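Local coordinates for alternansucrase (Leuconostoc mesenteroides, PDB 6HVG), which belongs to glycoside hydrolase family 70, combining a TIM-barrel-type domain with choline-binding-like and putative cell wall binding repeats, at residues A[691-696]-A[752-757]; A[685-690]-A[812-817]; A[295-300]-A[326-331]; A[1369-1372]-A[1376-1379]. All blocks are in the same frame, centred on the assembly; numbering follows the deposited sequence.

Contact 1. Residues A[691-696]-A[752-757]; sequences LTHGAN and HDYDAQ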
loop_
_atom_site.group_PDB
_atom_site.type_symbol
_atom_site.label_atom_id
_atom_site.label_comp_id
_atom_site.label_asym_id
_atom_site.label_seq_id
_atom_site.Cartn_x
_atom_site.Cartn_y
_atom_site.Cartn_z
ATOM N N LEU A 691 -5.242 -24.624 3.863
ATOM C CA LEU A 691 -4.124 -25.129 4.668
ATOM C C LEU A 691 -3.280 -24.056 5.337
ATOM O O LEU A 691 -3.007 -24.109 6.524
ATOM C CB LEU A 691 -3.198 -25.933 3.776
ATOM C CG LEU A 691 -3.670 -27.293 3.319
ATOM C CD1 LEU A 691 -2.790 -27.777 2.177
ATOM C CD2 LEU A 691 -3.632 -28.271 4.478
ATOM N N THR A 692 -2.830 -23.115 4.537
ATOM C CA THR A 692 -1.783 -22.194 4.889
ATOM C C THR A 692 -2.208 -21.077 5.828
ATOM O O THR A 692 -1.410 -20.670 6.645
ATOM C CB THR A 692 -1.224 -21.622 3.556
ATOM O OG1 THR A 692 -0.585 -22.690 2.843
ATOM C CG2 THR A 692 -0.252 -20.518 3.777
ATOM N N HIS A 693 -3.425 -20.555 5.708
ATOM C CA HIS A 693 -3.833 -19.405 6.514
ATOM C C HIS A 693 -4.841 -19.733 7.616
ATOM O O HIS A 693 -5.933 -20.259 7.354
ATOM C CB HIS A 693 -4.415 -18.314 5.652
ATOM C CG HIS A 693 -3.502 -17.845 4.580
ATOM N ND1 HIS A 693 -3.969 -17.536 3.323
ATOM C CD2 HIS A 693 -2.163 -17.647 4.555
ATOM C CE1 HIS A 693 -2.954 -17.153 2.569
ATOM N NE2 HIS A 693 -1.847 -17.218 3.291
ATOM N N GLY A 694 -4.473 -19.373 8.843
ATOM C CA GLY A 694 -5.379 -19.430 9.969
ATOM C C GLY A 694 -5.300 -20.693 10.784
ATOM O O GLY A 694 -5.162 -21.787 10.240
ATOM N N ALA A 695 -5.462 -20.512 12.093
ATOM C CA ALA A 695 -5.378 -21.612 13.048
ATOM C C ALA A 695 -6.563 -22.551 12.965
ATOM O O ALA A 695 -6.417 -23.741 13.248
ATOM C CB ALA A 695 -5.260 -21.107 14.472
ATOM N N ASN A 696 -7.724 -22.055 12.559
ATOM C CA ASN A 696 -8.896 -22.912 12.650
ATOM C C ASN A 696 -9.834 -22.892 11.460
ATOM O O ASN A 696 -9.865 -23.862 10.707
ATOM C CB ASN A 696 -9.636 -22.693 13.967
ATOM C CG ASN A 696 -9.733 -21.247 14.331
ATOM O OD1 ASN A 696 -9.676 -20.371 13.461
ATOM N ND2 ASN A 696 -9.883 -20.975 15.613
ATOM N N HIS A 752 8.975 -14.599 -2.610
ATOM C CA HIS A 752 9.748 -13.515 -2.003
ATOM C C HIS A 752 8.808 -12.348 -1.685
ATOM O O HIS A 752 9.054 -11.580 -0.759
ATOM C CB HIS A 752 10.890 -13.060 -2.937
ATOM C CG HIS A 752 10.435 -12.210 -4.101
ATOM N ND1 HIS A 752 10.017 -12.745 -5.302
ATOM C CD2 HIS A 752 10.332 -10.865 -4.241
ATOM C CE1 HIS A 752 9.676 -11.769 -6.128
ATOM N NE2 HIS A 752 9.859 -10.616 -5.509
ATOM N N ASP A 753 7.727 -12.257 -2.470
ATOM C CA ASP A 753 6.724 -11.221 -2.340
ATOM C C ASP A 753 5.330 -11.783 -2.040
ATOM O O ASP A 753 4.330 -11.097 -2.248
ATOM C CB ASP A 753 6.672 -10.373 -3.621
ATOM C CG ASP A 753 6.273 -11.182 -4.868
ATOM O OD1 ASP A 753 6.140 -12.427 -4.795
ATOM O OD2 ASP A 753 6.084 -10.563 -5.937
ATOM N N TYR A 754 5.249 -13.008 -1.542
ATOM C CA TYR A 754 3.959 -13.550 -1.148
ATOM C C TYR A 754 4.101 -14.316 0.153
ATOM O O TYR A 754 4.910 -15.211 0.235
ATOM C CB TYR A 754 3.351 -14.406 -2.257
ATOM C CG TYR A 754 1.965 -14.905 -1.924
ATOM C CD1 TYR A 754 0.837 -14.161 -2.216
ATOM C CD2 TYR A 754 1.791 -16.114 -1.291
ATOM C CE1 TYR A 754 -0.432 -14.618 -1.896
ATOM C CE2 TYR A 754 0.533 -16.581 -0.963
ATOM C CZ TYR A 754 -0.576 -15.834 -1.264
ATOM O OH TYR A 754 -1.799 -16.350 -0.910
ATOM N N ASP A 755 3.294 -13.928 1.146
ATOM C CA ASP A 755 3.353 -14.443 2.520
ATOM C C ASP A 755 4.728 -14.319 3.173
ATOM O O ASP A 755 5.112 -15.163 3.988
ATOM C CB ASP A 755 2.864 -15.892 2.587
ATOM C CG ASP A 755 1.367 -16.017 2.353
ATOM O OD1 ASP A 755 0.715 -14.979 2.145
ATOM O OD2 ASP A 755 0.843 -17.156 2.381
ATOM N N ALA A 756 5.446 -13.251 2.848
ATOM C CA ALA A 756 6.738 -12.997 3.470
ATOM C C ALA A 756 6.793 -11.579 4.026
ATOM O O ALA A 756 6.899 -11.384 5.227
ATOM C CB ALA A 756 7.863 -13.234 2.456
ATOM N N GLN A 757 6.702 -10.607 3.129
ATOM C CA GLN A 757 6.824 -9.190 3.454
ATOM C C GLN A 757 5.866 -8.728 4.551
ATOM O O GLN A 757 6.251 -7.949 5.419
ATOM C CB GLN A 757 6.604 -8.310 2.212
ATOM C CG GLN A 757 6.356 -9.051 0.896
ATOM C CD GLN A 757 5.108 -8.631 0.198
ATOM O OE1 GLN A 757 4.663 -9.301 -0.720
ATOM N NE2 GLN A 757 4.507 -7.552 0.656
#

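Contact 2. Residues A[685-690]-A[812-817]; sequences SQFGNS and AMLLTN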
loop_
_atom_site.group_PDB
_atom_site.type_symbol
_atom_site.label_atom_id
_atom_site.label_comp_id
_atom_site.label_asym_id
_atom_site.label_seq_id
_atom_site.Cartn_x
_atom_site.Cartn_y
_atom_site.Cartn_z
ATOM N N SER A 685 -3.980 -19.632 -4.036
ATOM C CA SER A 685 -5.106 -19.102 -3.269
ATOM C C SER A 685 -5.783 -20.174 -2.420
ATOM O O SER A 685 -6.048 -19.960 -1.241
ATOM C CB SER A 685 -6.114 -18.492 -4.228
ATOM O OG SER A 685 -7.250 -18.052 -3.563
ATOM N N GLN A 686 -6.034 -21.338 -3.017
ATOM C CA GLN A 686 -6.685 -22.425 -2.310
ATOM C C GLN A 686 -5.795 -22.978 -1.181
ATOM O O GLN A 686 -6.311 -23.465 -0.182
ATOM C CB GLN A 686 -7.055 -23.538 -3.285
ATOM C CG GLN A 686 -8.146 -24.477 -2.801
ATOM C CD GLN A 686 -9.427 -23.744 -2.553
ATOM O OE1 GLN A 686 -10.013 -23.196 -3.469
ATOM N NE2 GLN A 686 -9.854 -23.698 -1.303
ATOM N N PHE A 687 -4.472 -22.928 -1.335
ATOM C CA PHE A 687 -3.591 -23.302 -0.239
ATOM C C PHE A 687 -3.805 -22.353 0.925
ATOM O O PHE A 687 -3.815 -22.769 2.078
ATOM C CB PHE A 687 -2.110 -23.240 -0.636
ATOM C CG PHE A 687 -1.660 -24.338 -1.564
ATOM C CD1 PHE A 687 -2.010 -25.647 -1.339
ATOM C CD2 PHE A 687 -0.840 -24.049 -2.649
ATOM C CE1 PHE A 687 -1.564 -26.642 -2.184
ATOM C CE2 PHE A 687 -0.401 -25.038 -3.498
ATOM C CZ PHE A 687 -0.751 -26.339 -3.258
ATOM N N GLY A 688 -3.963 -21.070 0.610
ATOM C CA GLY A 688 -4.245 -20.050 1.615
ATOM C C GLY A 688 -5.473 -20.388 2.448
ATOM O O GLY A 688 -5.407 -20.374 3.662
ATOM N N ASN A 689 -6.583 -20.710 1.785
ATOM C CA ASN A 689 -7.854 -20.920 2.445
ATOM C C ASN A 689 -7.982 -22.276 3.125
ATOM O O ASN A 689 -8.609 -22.374 4.180
ATOM C CB ASN A 689 -8.996 -20.767 1.435
ATOM C CG ASN A 689 -9.066 -19.375 0.837
ATOM O OD1 ASN A 689 -8.670 -18.393 1.469
ATOM N ND2 ASN A 689 -9.563 -19.282 -0.382
ATOM N N SER A 690 -7.412 -23.313 2.526
ATOM C CA SER A 690 -7.555 -24.678 3.047
ATOM C C SER A 690 -6.436 -25.193 3.944
ATOM O O SER A 690 -6.663 -26.112 4.708
ATOM C CB SER A 690 -7.731 -25.651 1.893
ATOM O OG SER A 690 -8.920 -25.356 1.191
ATOM N N ALA A 812 3.719 -30.999 -0.386
ATOM C CA ALA A 812 3.390 -32.358 -0.807
ATOM C C ALA A 812 2.451 -32.322 -2.000
ATOM O O ALA A 812 2.624 -33.080 -2.961
ATOM C CB ALA A 812 2.764 -33.155 0.330
ATOM N N MET A 813 1.462 -31.441 -1.948
ATOM C CA MET A 813 0.531 -31.274 -3.065
ATOM C C MET A 813 1.180 -30.558 -4.246
ATOM O O MET A 813 1.067 -31.007 -5.388
ATOM C CB MET A 813 -0.710 -30.518 -2.610
ATOM C CG MET A 813 -1.522 -31.280 -1.565
ATOM S SD MET A 813 -2.994 -30.409 -1.010
ATOM C CE MET A 813 -3.877 -30.194 -2.564
ATOM N N LEU A 814 1.874 -29.457 -3.970
ATOM C CA LEU A 814 2.530 -28.690 -5.023
ATOM C C LEU A 814 3.423 -29.567 -5.873
ATOM O O LEU A 814 3.427 -29.457 -7.101
ATOM C CB LEU A 814 3.382 -27.564 -4.435
ATOM C CG LEU A 814 3.972 -26.615 -5.467
ATOM C CD1 LEU A 814 2.886 -25.714 -6.034
ATOM C CD2 LEU A 814 5.084 -25.781 -4.851
ATOM N N LEU A 815 4.167 -30.439 -5.206
ATOM C CA LEU A 815 5.230 -31.217 -5.844
ATOM C C LEU A 815 4.774 -32.517 -6.492
ATOM O O LEU A 815 5.563 -33.151 -7.176
ATOM C CB LEU A 815 6.339 -31.513 -4.832
ATOM C CG LEU A 815 7.062 -30.270 -4.291
ATOM C CD1 LEU A 815 7.990 -30.645 -3.160
ATOM C CD2 LEU A 815 7.837 -29.525 -5.366
ATOM N N THR A 816 3.514 -32.908 -6.286
ATOM C CA THR A 816 2.925 -34.090 -6.946
ATOM C C THR A 816 1.865 -33.749 -8.005
ATOM O O THR A 816 1.396 -34.632 -8.713
ATOM C CB THR A 816 2.279 -35.041 -5.912
ATOM O OG1 THR A 816 1.301 -34.341 -5.119
ATOM C CG2 THR A 816 3.333 -35.610 -5.002
ATOM N N ASN A 817 1.472 -32.481 -8.120
ATOM C CA ASN A 817 0.469 -32.085 -9.118
ATOM C C ASN A 817 0.961 -32.232 -10.560
ATOM O O ASN A 817 2.053 -31.752 -10.923
ATOM C CB ASN A 817 0.021 -30.629 -8.894
ATOM C CG ASN A 817 -1.134 -30.493 -7.898
ATOM O OD1 ASN A 817 -1.767 -31.464 -7.518
ATOM N ND2 ASN A 817 -1.405 -29.253 -7.473
#

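Contact 3. Residues A[295-300]-A[326-331]; sequences GKLQGR and GVMLTG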
loop_
_atom_site.group_PDB
_atom_site.type_symbol
_atom_site.label_atom_id
_atom_site.label_comp_id
_atom_site.label_asym_id
_atom_site.label_seq_id
_atom_site.Cartn_x
_atom_site.Cartn_y
_atom_site.Cartn_z
ATOM N N GLY A 295 -46.997 22.757 24.066
ATOM C CA GLY A 295 -46.742 22.646 22.632
ATOM C C GLY A 295 -45.619 23.521 22.097
ATOM O O GLY A 295 -45.465 23.637 20.884
ATOM N N LYS A 296 -44.818 24.115 22.978
ATOM C CA LYS A 296 -43.836 25.135 22.577
ATOM C C LYS A 296 -42.417 24.788 23.059
ATOM O O LYS A 296 -42.234 24.333 24.193
ATOM C CB LYS A 296 -44.259 26.525 23.092
ATOM N N LEU A 297 -41.421 24.995 22.194
ATOM C CA LEU A 297 -40.025 24.781 22.597
ATOM C C LEU A 297 -39.690 25.795 23.685
ATOM O O LEU A 297 -40.171 26.930 23.641
ATOM C CB LEU A 297 -39.064 24.947 21.422
ATOM C CG LEU A 297 -37.647 24.442 21.676
ATOM C CD1 LEU A 297 -37.612 22.923 21.740
ATOM C CD2 LEU A 297 -36.687 24.931 20.603
ATOM N N GLN A 298 -38.921 25.355 24.680
ATOM C CA GLN A 298 -38.427 26.212 25.766
ATOM C C GLN A 298 -36.947 25.965 25.828
ATOM O O GLN A 298 -36.471 24.903 25.420
ATOM C CB GLN A 298 -39.017 25.840 27.124
ATOM C CG GLN A 298 -40.294 26.567 27.528
ATOM C CD GLN A 298 -40.953 25.999 28.780
ATOM O OE1 GLN A 298 -42.182 25.958 28.879
ATOM N NE2 GLN A 298 -40.140 25.556 29.743
ATOM N N GLY A 299 -36.218 26.927 26.386
ATOM C CA GLY A 299 -34.768 26.803 26.540
ATOM C C GLY A 299 -34.380 26.772 28.004
ATOM O O GLY A 299 -34.918 27.510 28.831
ATOM N N ARG A 300 -33.425 25.906 28.307
ATOM C CA ARG A 300 -32.904 25.735 29.641
ATOM C C ARG A 300 -31.405 25.939 29.578
ATOM O O ARG A 300 -30.744 25.354 28.716
ATOM C CB ARG A 300 -33.200 24.302 30.094
ATOM C CG ARG A 300 -33.175 24.084 31.602
ATOM C CD ARG A 300 -34.337 24.740 32.308
ATOM N NE ARG A 300 -35.635 24.288 31.838
ATOM C CZ ARG A 300 -36.783 24.545 32.460
ATOM N NH1 ARG A 300 -37.917 24.088 31.939
ATOM N NH2 ARG A 300 -36.810 25.256 33.591
ATOM N N GLY A 326 -40.495 33.766 27.363
ATOM C CA GLY A 326 -39.851 32.450 27.248
ATOM C C GLY A 326 -39.929 31.751 25.889
ATOM O O GLY A 326 -39.274 30.720 25.663
ATOM N N VAL A 327 -40.717 32.318 24.979
ATOM C CA VAL A 327 -41.081 31.651 23.722
ATOM C C VAL A 327 -40.031 31.913 22.647
ATOM O O VAL A 327 -39.596 33.056 22.464
ATOM C CB VAL A 327 -42.458 32.143 23.200
ATOM C CG1 VAL A 327 -42.817 31.471 21.877
ATOM C CG2 VAL A 327 -43.542 31.927 24.253
ATOM N N MET A 328 -39.644 30.862 21.923
ATOM C CA MET A 328 -38.635 30.976 20.870
ATOM C C MET A 328 -39.129 31.886 19.742
ATOM O O MET A 328 -40.291 31.830 19.338
ATOM C CB MET A 328 -38.263 29.598 20.302
ATOM C CG MET A 328 -38.901 29.301 18.959
ATOM S SD MET A 328 -38.309 27.801 18.183
ATOM C CE MET A 328 -39.520 27.617 16.872
ATOM N N LEU A 329 -38.231 32.723 19.240
ATOM C CA LEU A 329 -38.535 33.619 18.137
ATOM C C LEU A 329 -38.218 32.982 16.781
ATOM O O LEU A 329 -37.379 32.093 16.661
ATOM C CB LEU A 329 -37.774 34.945 18.301
ATOM C CG LEU A 329 -38.268 35.944 19.362
ATOM C CD1 LEU A 329 -37.470 37.236 19.296
ATOM C CD2 LEU A 329 -39.749 36.246 19.205
ATOM N N THR A 330 -38.894 33.481 15.758
ATOM C CA THR A 330 -38.761 33.010 14.378
ATOM C C THR A 330 -38.488 34.205 13.463
ATOM O O THR A 330 -38.737 35.361 13.803
ATOM C CB THR A 330 -40.049 32.307 13.880
ATOM O OG1 THR A 330 -39.892 31.954 12.511
ATOM C CG2 THR A 330 -41.300 33.208 13.996
ATOM N N GLY A 331 -37.947 33.923 12.297
ATOM C CA GLY A 331 -37.849 34.928 11.257
ATOM C C GLY A 331 -36.772 35.964 11.501
ATOM O O GLY A 331 -35.860 35.785 12.313
#

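Contact 4. Residues A[1369-1372]-A[1376-1379]; sequences FGTD and NVYY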
loop_
_atom_site.group_PDB
_atom_site.type_symbol
_atom_site.label_atom_id
_atom_site.label_comp_id
_atom_site.label_asym_id
_atom_site.label_seq_id
_atom_site.Cartn_x
_atom_site.Cartn_y
_atom_site.Cartn_z
ATOM N N PHE A 1369 -25.145 28.784 2.848
ATOM C CA PHE A 1369 -26.273 28.916 1.962
ATOM C C PHE A 1369 -26.420 30.327 1.419
ATOM O O PHE A 1369 -26.189 31.293 2.134
ATOM C CB PHE A 1369 -27.560 28.482 2.674
ATOM C CG PHE A 1369 -27.622 27.005 2.965
ATOM C CD1 PHE A 1369 -27.131 26.522 4.170
ATOM C CD2 PHE A 1369 -28.186 26.096 2.054
ATOM C CE1 PHE A 1369 -27.196 25.180 4.471
ATOM C CE2 PHE A 1369 -28.248 24.750 2.357
ATOM C CZ PHE A 1369 -27.738 24.298 3.558
ATOM N N GLY A 1370 -26.846 30.433 0.158
ATOM C CA GLY A 1370 -26.944 31.725 -0.522
ATOM C C GLY A 1370 -28.223 31.843 -1.288
ATOM O O GLY A 1370 -28.525 30.975 -2.099
ATOM N N THR A 1371 -28.982 32.902 -1.024
ATOM C CA THR A 1371 -30.266 33.127 -1.688
ATOM C C THR A 1371 -30.044 33.923 -2.960
ATOM O O THR A 1371 -29.283 34.877 -2.952
ATOM C CB THR A 1371 -31.247 33.907 -0.789
ATOM O OG1 THR A 1371 -31.242 33.338 0.524
ATOM C CG2 THR A 1371 -32.663 33.827 -1.336
ATOM N N ASP A 1372 -30.707 33.521 -4.047
ATOM C CA ASP A 1372 -30.672 34.277 -5.299
ATOM C C ASP A 1372 -31.718 35.389 -5.268
ATOM O O ASP A 1372 -32.420 35.551 -4.273
ATOM C CB ASP A 1372 -30.811 33.353 -6.535
ATOM C CG ASP A 1372 -32.239 32.902 -6.797
ATOM O OD1 ASP A 1372 -32.970 32.543 -5.845
ATOM O OD2 ASP A 1372 -32.630 32.856 -7.974
ATOM N N ASN A 1376 -34.781 31.438 -4.228
ATOM C CA ASN A 1376 -34.247 30.076 -4.193
ATOM C C ASN A 1376 -32.944 29.981 -3.393
ATOM O O ASN A 1376 -32.063 30.811 -3.542
ATOM C CB ASN A 1376 -33.950 29.559 -5.612
ATOM C CG ASN A 1376 -35.154 29.611 -6.517
ATOM O OD1 ASN A 1376 -36.020 28.760 -6.428
ATOM N ND2 ASN A 1376 -35.212 30.601 -7.398
ATOM N N VAL A 1377 -32.796 28.936 -2.586
ATOM C CA VAL A 1377 -31.601 28.781 -1.765
ATOM C C VAL A 1377 -30.673 27.746 -2.378
ATOM O O VAL A 1377 -31.115 26.692 -2.809
ATOM C CB VAL A 1377 -31.935 28.400 -0.303
ATOM C CG1 VAL A 1377 -30.658 28.313 0.509
ATOM C CG2 VAL A 1377 -32.873 29.442 0.304
ATOM N N TYR A 1378 -29.382 28.076 -2.434
ATOM C CA TYR A 1378 -28.337 27.180 -2.921
ATOM C C TYR A 1378 -27.283 27.028 -1.822
ATOM O O TYR A 1378 -27.283 27.803 -0.866
ATOM C CB TYR A 1378 -27.686 27.758 -4.176
ATOM C CG TYR A 1378 -28.630 28.014 -5.336
ATOM C CD1 TYR A 1378 -29.454 29.127 -5.371
ATOM C CD2 TYR A 1378 -28.675 27.129 -6.424
ATOM C CE1 TYR A 1378 -30.309 29.345 -6.447
ATOM C CE2 TYR A 1378 -29.521 27.342 -7.499
ATOM C CZ TYR A 1378 -30.329 28.450 -7.515
ATOM O OH TYR A 1378 -31.149 28.652 -8.592
ATOM N N TYR A 1379 -26.403 26.034 -1.941
ATOM C CA TYR A 1379 -25.290 25.888 -1.011
ATOM C C TYR A 1379 -23.960 25.918 -1.755
ATOM O O TYR A 1379 -23.855 25.440 -2.874
ATOM C CB TYR A 1379 -25.390 24.576 -0.214
ATOM C CG TYR A 1379 -24.224 24.312 0.750
ATOM C CD1 TYR A 1379 -23.113 23.588 0.361
ATOM C CD2 TYR A 1379 -24.249 24.799 2.056
ATOM C CE1 TYR A 1379 -22.060 23.354 1.235
ATOM C CE2 TYR A 1379 -23.195 24.568 2.936
ATOM C CZ TYR A 1379 -22.112 23.840 2.518
ATOM O OH TYR A 1379 -21.059 23.641 3.382
#

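Contact 1. Residues A[691-696]-A[752-757]
H693 and D755 reach for each other from opposite directions, forming a histidine-carboxylate hydrogen bond within the TIM-barrel domain of this family 70 protein. The bond ties the end of helix 681-692 to the loop between barrel strand 745-747 and helix 757-766. H693 is the first residue to leave helical geometry, and its CG lies anti to the carbonyl carbon (chi1 -57°), a setting that carries the imidazole out toward the loop. H693 NE2 donates to D755 OD2 over 2.8 Å with a nearly straight N-H...O angle of 162°. The acceptor lies close to the plane of the imidazole, as a ring N-H requires. The carboxylate, by contrast, is turned 67° away from that ring plane, and although OD2 is approached on its syn side, the donor stands somewhat out of the carboxylate plane. A flat ring with a nitrogen at its far corner suits the position because it spans a gap that leaves the nearest CA atoms, those of T692 and D755, 9.6 Å apart. D755 has a positive phi, a backbone shape that aspartate tolerates better than most residues. The methyl CG2 of T692 comes slantwise to 3.8 Å from D755 OD2. The D804 carboxylate is a close like charge at this oxygen, which the H693 N-H probably offsets in part. R750, in the same loop, hydrogen-bonds through NH1 to D755 O. D755 OD1 sits 3.5 Å above the Y754 ring plane, displaced toward its rim. Y754 OH lies at the edge of the imidazole, near its plane, 3.8 Å from H693 CE1.

Contact 2. Residues A[685-690]-A[812-817]
The phenyl ring of F687 meets M813 at its edge, where M813 CB lies near the ring plane, 4.0 Å from F687 CE1. L814 N comes to the same ring obliquely, 4.1 Å from F687 CZ, and the methyl CD1 of L814 lies 4.2 Å from F687 CE2. The side chains of F687 and M813 run antiparallel, one reaching each way, so the phenyl ends beside the base of the methionine. An extended chi2 (180°) sets M813 SD 4.2 Å from F687 CE1; the bend at chi3 turns only CE. This is apolar packing between two helices of the family 70 TIM-barrel domain, 681-692 and 807-814, with their backbones well apart; F687 and M813, the nearest pair, have CA atoms 9.4 Å from each other. The F687 ring is long enough to bridge this separation, and the M813 and L814 chains fit round its rim; all three residues are buried. M813 also packs on V914 of strand 910-915, while F687 touches T692 of its own helix. Some polar groups bond within their own helix or turn, others outside it. Q686 NE2 donates to S690 OG at 3.1 Å, with the hydroxyl in the amide plane. The carbonyls of S699 and N700 both lie within hydrogen-bonding reach of S690 OG, which probably shares its proton between them or gives it to one. T816 OG1 donates to A812 O over 2.8 Å, approaching in the plane of that carbonyl from the side of one lone pair.

Contact 3. Residues A[295-300]-A[326-331]
M328 carries its thioether onto L297, and its chain can be followed outward from the backbone. CB of M328 points toward strand 296-300 and lies 4.8 Å from CB of L297. CG of M328 only approaches, about 5.0 Å from the same L297 CB. Chi1 and an extended chi2 (172°) then set the sulfur. M328 SD makes the closest approach, 4.1 Å from the methyl CD2 of L297; the CB of L297 is next, 4.4 Å from the same SD. An extended chi3 (168°) carries CE of M328 onward past the leucine, 5.4 Å from CD2 of L297. L297 meets the sulfur with one branch because its CG is anti to the backbone N (chi1 -167°); the torsion brings CD2 to the sulfur, while CD1 is the farther methyl. Strand 296-300 is an outer strand of a four-stranded antiparallel sheet, whereas 326-331 follows strand 319-322 in the choline-binding-like repeat region. The aromatic rings of that strand complete the apolar cluster: F320 touches both L297 and M328, and F322 touches M328. G326 brings the loop past L297 with a positive phi that would jam a CB against the preceding carbonyl, so glycine fits there. No hydrogen bond joins the two segments; dispersion between a polarisable sulfur and a methyl has little directional demand, and such a join depends on shape complementarity, with F320 and F322 lining the cluster.

Contact 4. Residues A[1369-1372]-A[1376-1379]
G1370 and Y1378 exchange two backbone hydrogen bonds, G1370 N to Y1378 O at 2.9 Å and Y1378 N to G1370 O at 3.0 Å. They form the hydrogen-bonded pair of an antiparallel hairpin within a putative cell wall binding repeat. F1369 and Y1379 are a cross-strand non-hydrogen-bonded pair on one face, close enough for their rings to stack. Y1379 turns its edge to the face of F1369 in a T-shaped pair: CD2 of Y1379 sits over the ring centre, the centroids are 5.1 Å apart and the planes 66°. V1377 presses its branch CG1 to 3.7 Å from CD2 of F1369. At the turn, D1372 N donates to N1376 O at 3.1 Å, and the D1372 carboxylate bends back, with CG between the backbone N and carbonyl carbon (chi1 78°), to accept weak bonds from N1376 N and ND2. A short acidic chain suits this tight return.

Farther out, A353 of strand 352-355 hydrogen-bonds to the backbones of F1369 and T1371 and to T1371 OG1. Directional backbone bonds thus set the strand register, while hydrogen bonds to A353 and Y1357, with apolar packing on Y352 and Y1400, join the hairpin to its neighbours.

How the contacts relate
Contact 3 closes first along the chain; contact 2 then spans a long loop within which contact 1 is nested, and contact 4 comes last. Contacts 1 and 2 share helix 681-692 in the family 70 barrel domain, with centres 12 Å apart. They touch directly through probable helical hydrogen bonds from T692 N to F687 O and from H693 N to G688 O, and by packing of L691 on M813. Contacts 3 and 4 belong to the repeat region, 26 Å apart between centres and about 13 Å between nearest atoms. Contact 4 lies about 56 Å from contact 1 between centres. Early and late segments of the chain therefore lie near each other in the repeat region, apart from the barrel.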